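Local coordinates for protein disulfide-isomerase A4 (Rattus norvegicus, PDB 3EC3) that catalyses the rearrangement of disulfide bonds in proteins of the endoplasmic reticulum, represented here by its noncatalytic b-type thioredoxin-like domains, at residues Pro6-Ile11 / Phe57-Ser62; Val32-Gly37 / Val71-Leu76; Val195-Leu200 / Asp217-Phe222. The protein carries 1 engineered substitution. One frame throughout, in Å; residues are numbered along the deposited sequence.

Overall arrangement
The chain shows how one fold, used twice, is held by different contacts: two five-stranded mixed sheets of thioredoxin type, each with strand order 1-3-2-4-5. Contacts 1 and 2 belong to the first sheet. Contact 1 joins edge strand 9-10 to strand 57-60, and contact 2 joins the end of strand 28-32 to the start of strand 75-79. Their centres are about 10 Å apart, and they meet where Thr60 O and Phe33 N lie 3.0 Å apart, probably hydrogen-bonded. Contact 3, in the second domain, packs strand 196-200 against the last helix. Its centre is about 40 Å from that of contact 1 and 42 Å from that of contact 2. No catalytic site lies in these domains.

Contact 1: Pro6-Ile11 / Phe57-Ser62; sequences PPSKEI and FHHTFS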
loop_
_atom_site.group_PDB
_atom_site.type_symbol
_atom_site.label_atom_id
_atom_site.label_comp_id
_atom_site.label_asym_id
_atom_site.label_seq_id
_atom_site.Cartn_x
_atom_site.Cartn_y
_atom_site.Cartn_z
ATOM N N PRO A 6 11.338 -22.043 5.624
ATOM C CA PRO A 6 10.811 -21.170 6.670
ATOM C C PRO A 6 10.109 -19.976 6.022
ATOM O O PRO A 6 10.711 -19.288 5.198
ATOM C CB PRO A 6 12.071 -20.767 7.449
ATOM C CG PRO A 6 13.190 -20.796 6.400
ATOM C CD PRO A 6 12.800 -21.879 5.432
ATOM N N PRO A 7 8.825 -19.747 6.339
ATOM C CA PRO A 7 8.187 -18.654 5.599
ATOM C C PRO A 7 8.861 -17.279 5.863
ATOM O O PRO A 7 9.293 -16.595 4.916
ATOM C CB PRO A 7 6.730 -18.722 6.056
ATOM C CG PRO A 7 6.784 -19.385 7.383
ATOM C CD PRO A 7 7.904 -20.387 7.293
ATOM N N SER A 8 9.061 -16.927 7.118
ATOM C CA SER A 8 9.734 -15.660 7.462
ATOM C C SER A 8 11.281 -15.729 7.487
ATOM O O SER A 8 11.897 -16.700 8.015
ATOM C CB SER A 8 9.173 -15.113 8.791
ATOM O OG SER A 8 9.877 -13.934 9.211
ATOM N N LYS A 9 11.930 -14.706 6.920
ATOM C CA LYS A 9 13.386 -14.712 6.838
ATOM C C LYS A 9 14.020 -13.851 7.898
ATOM O O LYS A 9 13.542 -12.746 8.173
ATOM C CB LYS A 9 13.820 -14.258 5.396
ATOM C CG LYS A 9 15.191 -14.694 5.011
ATOM C CD LYS A 9 15.404 -14.595 3.471
ATOM C CE LYS A 9 16.681 -15.273 3.107
ATOM N NZ LYS A 9 17.023 -15.167 1.671
ATOM N N GLU A 10 15.120 -14.306 8.512
ATOM C CA GLU A 10 15.729 -13.494 9.578
ATOM C C GLU A 10 16.429 -12.224 9.056
ATOM O O GLU A 10 17.100 -12.241 8.002
ATOM C CB GLU A 10 16.707 -14.318 10.463
ATOM C CG GLU A 10 17.110 -13.596 11.764
ATOM C CD GLU A 10 18.048 -14.450 12.680
ATOM O OE1 GLU A 10 18.369 -15.568 12.266
ATOM O OE2 GLU A 10 18.475 -13.983 13.757
ATOM N N ILE A 11 16.281 -11.146 9.807
ATOM C CA ILE A 11 16.990 -9.904 9.558
ATOM C C ILE A 11 18.135 -9.924 10.538
ATOM O O ILE A 11 17.897 -10.147 11.728
ATOM C CB ILE A 11 16.060 -8.691 9.809
ATOM C CG1 ILE A 11 15.101 -8.606 8.586
ATOM C CG2 ILE A 11 16.923 -7.416 10.068
ATOM C CD1 ILE A 11 14.346 -7.291 8.376
ATOM N N PHE A 57 7.795 -11.976 4.435
ATOM C CA PHE A 57 7.854 -11.841 5.900
ATOM C C PHE A 57 9.286 -11.881 6.445
ATOM O O PHE A 57 10.129 -12.693 5.955
ATOM C CB PHE A 57 7.047 -13.005 6.498
ATOM C CG PHE A 57 5.571 -12.898 6.242
ATOM C CD1 PHE A 57 5.020 -13.385 5.058
ATOM C CD2 PHE A 57 4.725 -12.316 7.188
ATOM C CE1 PHE A 57 3.646 -13.286 4.817
ATOM C CE2 PHE A 57 3.345 -12.242 6.971
ATOM C CZ PHE A 57 2.807 -12.716 5.759
ATOM N N HIS A 58 9.578 -11.052 7.455
ATOM C CA HIS A 58 10.881 -11.064 8.080
ATOM C C HIS A 58 10.676 -11.170 9.586
ATOM O O HIS A 58 9.546 -10.926 10.072
ATOM C CB HIS A 58 11.647 -9.794 7.766
ATOM C CG HIS A 58 11.789 -9.555 6.295
ATOM N ND1 HIS A 58 12.872 -10.001 5.575
ATOM C CD2 HIS A 58 10.933 -9.003 5.395
ATOM C CE1 HIS A 58 12.707 -9.684 4.294
ATOM N NE2 HIS A 58 11.540 -9.067 4.161
ATOM N N HIS A 59 11.752 -11.519 10.283
ATOM C CA HIS A 59 11.711 -11.557 11.761
ATOM C C HIS A 59 13.031 -11.184 12.330
ATOM O O HIS A 59 14.040 -11.242 11.652
ATOM C CB HIS A 59 11.269 -12.936 12.287
ATOM C CG HIS A 59 12.211 -14.045 11.948
ATOM N ND1 HIS A 59 12.113 -14.774 10.790
ATOM C CD2 HIS A 59 13.262 -14.561 12.629
ATOM C CE1 HIS A 59 13.053 -15.706 10.774
ATOM N NE2 HIS A 59 13.760 -15.608 11.890
ATOM N N THR A 60 13.034 -10.742 13.581
ATOM C CA THR A 60 14.288 -10.475 14.231
ATOM C C THR A 60 14.184 -10.806 15.713
ATOM O O THR A 60 13.093 -10.689 16.316
ATOM C CB THR A 60 14.725 -8.980 14.012
ATOM O OG1 THR A 60 16.035 -8.802 14.547
ATOM C CG2 THR A 60 13.778 -8.012 14.711
ATOM N N PHE A 61 15.298 -11.216 16.291
ATOM C CA PHE A 61 15.358 -11.405 17.729
ATOM C C PHE A 61 16.309 -10.381 18.369
ATOM O O PHE A 61 16.674 -10.523 19.534
ATOM C CB PHE A 61 15.844 -12.826 18.051
ATOM C CG PHE A 61 15.169 -13.889 17.262
ATOM C CD1 PHE A 61 15.918 -14.746 16.451
ATOM C CD2 PHE A 61 13.781 -14.033 17.312
ATOM C CE1 PHE A 61 15.298 -15.756 15.700
ATOM C CE2 PHE A 61 13.126 -15.061 16.563
ATOM C CZ PHE A 61 13.881 -15.904 15.766
ATOM N N SER A 62 16.701 -9.364 17.601
ATOM C CA SER A 62 17.734 -8.370 18.005
ATOM C C SER A 62 17.164 -7.278 18.887
ATOM O O SER A 62 16.271 -6.556 18.453
ATOM C CB SER A 62 18.298 -7.706 16.746
ATOM O OG SER A 62 19.175 -6.634 17.050
HETATM O O HOH W 1 8.728 -14.448 3.310
HETATM O O HOH W 2 15.554 -10.709 5.770
HETATM O O HOH W 3 15.709 -17.505 12.533
HETATM O O HOH W 4 17.785 -11.872 14.915
#
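Lys9 and Glu10 pair in parallel with His58 and His59, the two short strands being joined by three backbone hydrogen bonds. Lys9 N gives to Phe57 O at 2.9 Å, Lys9 O receives His59 N, and His59 O receives Ile11 N. His58 CA adds a C-H...O contact to Lys9 O at 3.1 Å.

Two histidines show how neighbouring positions of a strand lead to separate environments. His59 has its CG wedged between its own N and carbonyl carbon (chi1 64°), a torsion that turns the ring back against segment 6-11. One face receives Glu10 CA, 3.6 Å above the plane and off-centre over the ring. At the ring edge Ser8 OG is hydrogen-bonded to His59 ND1 at 2.9 Å, while a water lying in the ring plane is bonded to His59 NE2 at 2.8 Å and weakly to Glu10 OE1. Glu10 OE2 takes a second water, which accepts from Phe61 N. On the other side of the sheet, Ile11 CD1 rests on His58 CB at 3.7 Å, and a water links His58 ND1 to Glu10 O.

Gln45, from helix 39-51, binds Ser8 N through OE1, and Tyr41 of that helix meets the His59 ring. Strand 9-10 is thus fastened at the sheet margin of a thioredoxin-like domain by more than backbone pairing. A partner at each nitrogen probably fixes the rotation of the His59 ring. Glu10 OE1, 4.6 Å from His59 NE2, may favour a protonated imidazole, although the charge itself remains undetermined.

Contact 2: Val32-Gly37 / Val71-Leu76; sequences VFQGVG and VSLGKL
The chi1 of Val32, -180°, directs CG1 at Leu73, where it meets CD2 at 3.7 Å, the two side chains set roughly perpendicular. Phe33 starts out from the backbone away from segment 71-76, but with CG beside its own N (chi1 -65°) the ring returns alongside Gly74 and Lys75. Its CD2 lies 3.8 Å from Gly74 CA, and its CZ equally near Lys75 O.

The backbone of this contact is a worked example of the G1 beta bulge, in which two residues of one strand face a single residue of the other. Val32 and Lys75 form an antiparallel hydrogen-bonded pair: Val32 N gives to Lys75 O at 2.7 Å in a nearly straight bond, and Val32 O takes Lys75 N at 3.0 Å. The same oxygen also accepts Gly74 N at 2.6 Å, so one carbonyl is gripped by two consecutive amides. Gly74, at phi 96°, adopts angles at which a CB would collide with the preceding carbonyl. Outside the bulge, Gln34 CG lies against Leu73 CB at 3.7 Å. Ser72 O, buried here, has no polar partner in the model.

Replacing Phe33 with an alanine would probably open a gap beside Gly74 CA and Lys75 O, where the ring now lies.

In catalytic thioredoxin domains the redox CXXC motif lies where this loop enters the following helix; segment 32-37 has no cysteine, consistent with a noncatalytic domain. The loop runs from strand 28-32 to helix 39-51. Val32 and Leu73 both touch Ala66 of helix 63-69, while Lys75 NZ forms a salt bridge with Asp96 on the neighbouring strand 93-96.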
loop_
_atom_site.group_PDB
_atom_site.type_symbol
_atom_site.label_atom_id
_atom_site.label_comp_id
_atom_site.label_asym_id
_atom_site.label_seq_id
_atom_site.Cartn_x
_atom_site.Cartn_y
_atom_site.Cartn_z
ATOM N N VAL A 32 9.025 -9.228 15.738
ATOM C CA VAL A 32 10.128 -8.915 16.670
ATOM C C VAL A 32 9.914 -9.744 17.927
ATOM O O VAL A 32 8.990 -9.465 18.696
ATOM C CB VAL A 32 10.123 -7.415 17.057
ATOM C CG1 VAL A 32 11.289 -7.064 18.045
ATOM C CG2 VAL A 32 10.181 -6.488 15.776
ATOM N N PHE A 33 10.786 -10.708 18.155
ATOM C CA PHE A 33 10.580 -11.757 19.166
ATOM C C PHE A 33 11.806 -11.994 19.995
ATOM O O PHE A 33 12.872 -11.499 19.672
ATOM C CB PHE A 33 10.033 -13.024 18.486
ATOM C CG PHE A 33 8.655 -12.793 17.904
ATOM C CD1 PHE A 33 8.491 -12.649 16.518
ATOM C CD2 PHE A 33 7.546 -12.610 18.765
ATOM C CE1 PHE A 33 7.223 -12.388 15.972
ATOM C CE2 PHE A 33 6.278 -12.329 18.238
ATOM C CZ PHE A 33 6.118 -12.212 16.828
ATOM N N GLN A 34 11.665 -12.754 21.069
ATOM C CA GLN A 34 12.795 -12.967 21.983
ATOM C C GLN A 34 13.778 -14.014 21.465
ATOM O O GLN A 34 14.967 -13.964 21.744
ATOM C CB GLN A 34 12.268 -13.316 23.365
ATOM C CG GLN A 34 11.272 -12.226 23.890
ATOM C CD GLN A 34 10.895 -12.445 25.305
ATOM O OE1 GLN A 34 9.703 -12.393 25.658
ATOM N NE2 GLN A 34 11.893 -12.752 26.143
ATOM N N GLY A 35 13.288 -14.938 20.657
ATOM C CA GLY A 35 14.148 -15.973 20.114
ATOM C C GLY A 35 13.384 -17.016 19.340
ATOM O O GLY A 35 12.163 -16.963 19.222
ATOM N N VAL A 36 14.111 -18.009 18.853
ATOM C CA VAL A 36 13.552 -18.957 17.910
ATOM C C VAL A 36 12.491 -19.938 18.528
ATOM O O VAL A 36 11.694 -20.526 17.806
ATOM C CB VAL A 36 14.698 -19.681 17.200
ATOM C CG1 VAL A 36 15.463 -20.591 18.179
ATOM C CG2 VAL A 36 14.157 -20.479 16.023
ATOM N N GLY A 37 12.436 -20.020 19.857
ATOM C CA GLY A 37 11.451 -20.879 20.546
ATOM C C GLY A 37 10.311 -20.066 21.148
ATOM O O GLY A 37 9.442 -20.630 21.828
ATOM N N VAL A 71 10.231 -0.413 19.808
ATOM C CA VAL A 71 9.243 -1.430 20.232
ATOM C C VAL A 71 9.857 -2.383 21.241
ATOM O O VAL A 71 11.071 -2.609 21.221
ATOM C CB VAL A 71 8.684 -2.277 19.034
ATOM C CG1 VAL A 71 7.997 -1.403 17.980
ATOM C CG2 VAL A 71 9.770 -3.168 18.396
ATOM N N SER A 72 9.051 -2.962 22.122
ATOM C CA SER A 72 9.584 -4.044 22.966
ATOM C C SER A 72 9.474 -5.366 22.182
ATOM O O SER A 72 8.954 -5.389 21.048
ATOM C CB SER A 72 8.879 -4.120 24.322
ATOM O OG SER A 72 7.481 -4.145 24.130
ATOM N N LEU A 73 10.008 -6.452 22.737
ATOM C CA LEU A 73 9.967 -7.742 22.033
ATOM C C LEU A 73 8.534 -8.260 22.108
ATOM O O LEU A 73 7.772 -7.893 23.026
ATOM C CB LEU A 73 11.005 -8.740 22.616
ATOM C CG LEU A 73 12.490 -8.300 22.539
ATOM C CD1 LEU A 73 13.447 -9.235 23.311
ATOM C CD2 LEU A 73 12.980 -8.102 21.119
ATOM N N GLY A 74 8.133 -9.083 21.152
ATOM C CA GLY A 74 6.820 -9.727 21.189
ATOM C C GLY A 74 5.813 -8.960 20.373
ATOM O O GLY A 74 4.672 -8.767 20.799
ATOM N N LYS A 75 6.247 -8.488 19.206
ATOM C CA LYS A 75 5.421 -7.628 18.384
ATOM C C LYS A 75 5.479 -7.990 16.894
ATOM O O LYS A 75 6.496 -8.452 16.370
ATOM C CB LYS A 75 5.874 -6.149 18.520
ATOM C CG LYS A 75 6.013 -5.590 19.974
ATOM C CD LYS A 75 4.690 -5.308 20.596
ATOM C CE LYS A 75 4.847 -4.782 22.017
ATOM N NZ LYS A 75 3.593 -5.103 22.752
ATOM N N LEU A 76 4.396 -7.705 16.187
ATOM C CA LEU A 76 4.418 -7.718 14.746
ATOM C C LEU A 76 4.409 -6.233 14.311
ATOM O O LEU A 76 3.552 -5.461 14.763
ATOM C CB LEU A 76 3.142 -8.414 14.291
ATOM C CG LEU A 76 2.826 -8.830 12.856
ATOM C CD1 LEU A 76 1.483 -8.296 12.379
ATOM C CD2 LEU A 76 3.995 -8.707 11.857
#

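Contact 3: Val195-Leu200 / Asp217-Phe222; sequences VNAAIL and DALREF. Unlike the reference sequence in segment 217-222: Arg220 (reference Gln).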
loop_
_atom_site.group_PDB
_atom_site.type_symbol
_atom_site.label_atom_id
_atom_site.label_comp_id
_atom_site.label_asym_id
_atom_site.label_seq_id
_atom_site.Cartn_x
_atom_site.Cartn_y
_atom_site.Cartn_z
ATOM N N VAL A 195 -2.341 14.301 -15.982
ATOM C CA VAL A 195 -2.819 13.460 -14.873
ATOM C C VAL A 195 -4.292 13.165 -15.065
ATOM O O VAL A 195 -5.066 14.067 -15.339
ATOM C CB VAL A 195 -2.613 14.145 -13.500
ATOM C CG1 VAL A 195 -2.980 13.183 -12.375
ATOM C CG2 VAL A 195 -1.148 14.617 -13.336
ATOM N N ASN A 196 -4.681 11.907 -14.917
ATOM C CA ASN A 196 -6.072 11.493 -15.140
ATOM C C ASN A 196 -6.527 10.567 -14.031
ATOM O O ASN A 196 -5.683 10.039 -13.297
ATOM C CB ASN A 196 -6.173 10.789 -16.488
ATOM C CG ASN A 196 -6.096 11.756 -17.640
ATOM O OD1 ASN A 196 -7.060 12.460 -17.924
ATOM N ND2 ASN A 196 -4.948 11.808 -18.306
ATOM N N ALA A 197 -7.845 10.378 -13.881
ATOM C CA ALA A 197 -8.337 9.560 -12.755
ATOM C C ALA A 197 -9.546 8.720 -13.142
ATOM O O ALA A 197 -10.358 9.130 -13.974
ATOM C CB ALA A 197 -8.653 10.442 -11.537
ATOM N N ALA A 198 -9.624 7.533 -12.549
ATOM C CA ALA A 198 -10.769 6.645 -12.710
ATOM C C ALA A 198 -11.177 5.995 -11.380
ATOM O O ALA A 198 -10.394 5.950 -10.410
ATOM C CB ALA A 198 -10.480 5.586 -13.800
ATOM N N ILE A 199 -12.406 5.498 -11.334
ATOM C CA ILE A 199 -12.850 4.670 -10.242
ATOM C C ILE A 199 -13.296 3.310 -10.764
ATOM O O ILE A 199 -14.100 3.235 -11.687
ATOM C CB ILE A 199 -14.009 5.342 -9.453
ATOM C CG1 ILE A 199 -13.534 6.689 -8.890
ATOM C CG2 ILE A 199 -14.547 4.359 -8.356
ATOM C CD1 ILE A 199 -14.506 7.449 -8.064
ATOM N N LEU A 200 -12.784 2.242 -10.161
ATOM C CA LEU A 200 -13.312 0.897 -10.410
ATOM C C LEU A 200 -14.273 0.502 -9.266
ATOM O O LEU A 200 -13.875 0.519 -8.093
ATOM C CB LEU A 200 -12.166 -0.128 -10.517
ATOM C CG LEU A 200 -10.831 0.188 -11.216
ATOM C CD1 LEU A 200 -10.061 -1.094 -11.530
ATOM C CD2 LEU A 200 -11.029 1.019 -12.482
ATOM N N ASP A 217 -9.105 19.198 -5.262
ATOM C CA ASP A 217 -10.518 19.590 -5.401
ATOM C C ASP A 217 -11.258 18.833 -6.494
ATOM O O ASP A 217 -12.343 18.278 -6.256
ATOM C CB ASP A 217 -10.623 21.088 -5.660
ATOM C CG ASP A 217 -10.275 21.910 -4.441
ATOM O OD1 ASP A 217 -10.392 21.382 -3.313
ATOM O OD2 ASP A 217 -9.877 23.083 -4.606
ATOM N N ALA A 218 -10.656 18.800 -7.680
ATOM C CA ALA A 218 -11.232 18.125 -8.821
ATOM C C ALA A 218 -11.343 16.629 -8.531
ATOM O O ALA A 218 -12.405 16.013 -8.755
ATOM C CB ALA A 218 -10.390 18.385 -10.043
ATOM N N LEU A 219 -10.263 16.042 -7.992
ATOM C CA LEU A 219 -10.332 14.666 -7.555
ATOM C C LEU A 219 -11.385 14.461 -6.462
ATOM O O LEU A 219 -12.139 13.499 -6.521
ATOM C CB LEU A 219 -8.949 14.145 -7.096
ATOM C CG LEU A 219 -8.932 12.661 -6.664
ATOM C CD1 LEU A 219 -9.247 11.761 -7.857
ATOM C CD2 LEU A 219 -7.551 12.292 -6.014
ATOM N N ARG A 220 -11.461 15.348 -5.474
ATOM C CA ARG A 220 -12.480 15.186 -4.419
ATOM C C ARG A 220 -13.936 15.220 -4.955
ATOM O O ARG A 220 -14.805 14.493 -4.459
ATOM C CB ARG A 220 -12.332 16.215 -3.280
ATOM C CG ARG A 220 -12.863 15.644 -1.953
ATOM C CD ARG A 220 -13.605 16.619 -1.055
ATOM N NE ARG A 220 -14.477 15.878 -0.125
ATOM C CZ ARG A 220 -14.169 15.544 1.135
ATOM N NH1 ARG A 220 -13.006 15.909 1.660
ATOM N NH2 ARG A 220 -15.041 14.867 1.890
ATOM N N GLU A 221 -14.161 16.056 -5.966
ATOM C CA GLU A 221 -15.472 16.202 -6.615
ATOM C C GLU A 221 -15.908 14.941 -7.363
ATOM O O GLU A 221 -17.068 14.538 -7.293
ATOM C CB GLU A 221 -15.444 17.408 -7.551
ATOM C CG GLU A 221 -15.163 18.708 -6.810
ATOM C CD GLU A 221 -15.180 19.970 -7.697
ATOM O OE1 GLU A 221 -14.847 19.909 -8.910
ATOM O OE2 GLU A 221 -15.501 21.044 -7.155
ATOM N N PHE A 222 -14.963 14.333 -8.070
ATOM C CA PHE A 222 -15.131 13.087 -8.819
ATOM C C PHE A 222 -15.504 11.910 -7.904
ATOM O O PHE A 222 -16.471 11.185 -8.178
ATOM C CB PHE A 222 -13.829 12.825 -9.600
ATOM C CG PHE A 222 -13.771 11.509 -10.343
ATOM C CD1 PHE A 222 -12.701 10.628 -10.112
ATOM C CD2 PHE A 222 -14.718 11.177 -11.312
ATOM C CE1 PHE A 222 -12.593 9.420 -10.804
ATOM C CE2 PHE A 222 -14.631 9.971 -12.013
ATOM C CZ PHE A 222 -13.568 9.086 -11.760
#
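Phe222 is the chief link between helix 217-222 and strand 196-200, its ring set against the strand between the side chains of Ala197 and Ile199. The segments run in nearly the same direction, their axes 22° apart and 9.9 Å at closest approach. No hydrogen bond crosses, and the contact rests on apolar surfaces.

The contacts with the ring come over its face and at its edge. Over one face of Phe222 stands Ile199 CD1, 4.2 Å from the centroid and 24° off the ring normal, an off-centre CH-pi contact. At the ring edge, CE1 faces the backbone, with Ala198 C in the ring plane at 3.8 Å. Phe222 gets there because its CG is anti to the backbone N (chi1 175°), which sends the ring out from the helix toward the strand. Tightest is Ile199 CG1, 3.5 Å from Phe222 CE1; the two side chains run alongside one another, pointing opposite ways. Ala197 CB also meets Phe222 CE1, at 4.1 Å.

The aliphatic pair is Ala197 CB with Leu219 CD1, 4.0 Å apart, so that the alanine methyl fits between helix residues one turn apart.

This is helix-on-sheet packing of a thioredoxin-like domain. Strand 196-200 lies between strands 135-140 and 206-208, antiparallel to both, with Ile199 touching Val136, while Leu219 reaches Val162 of helix 149-163 and so joins the two helices.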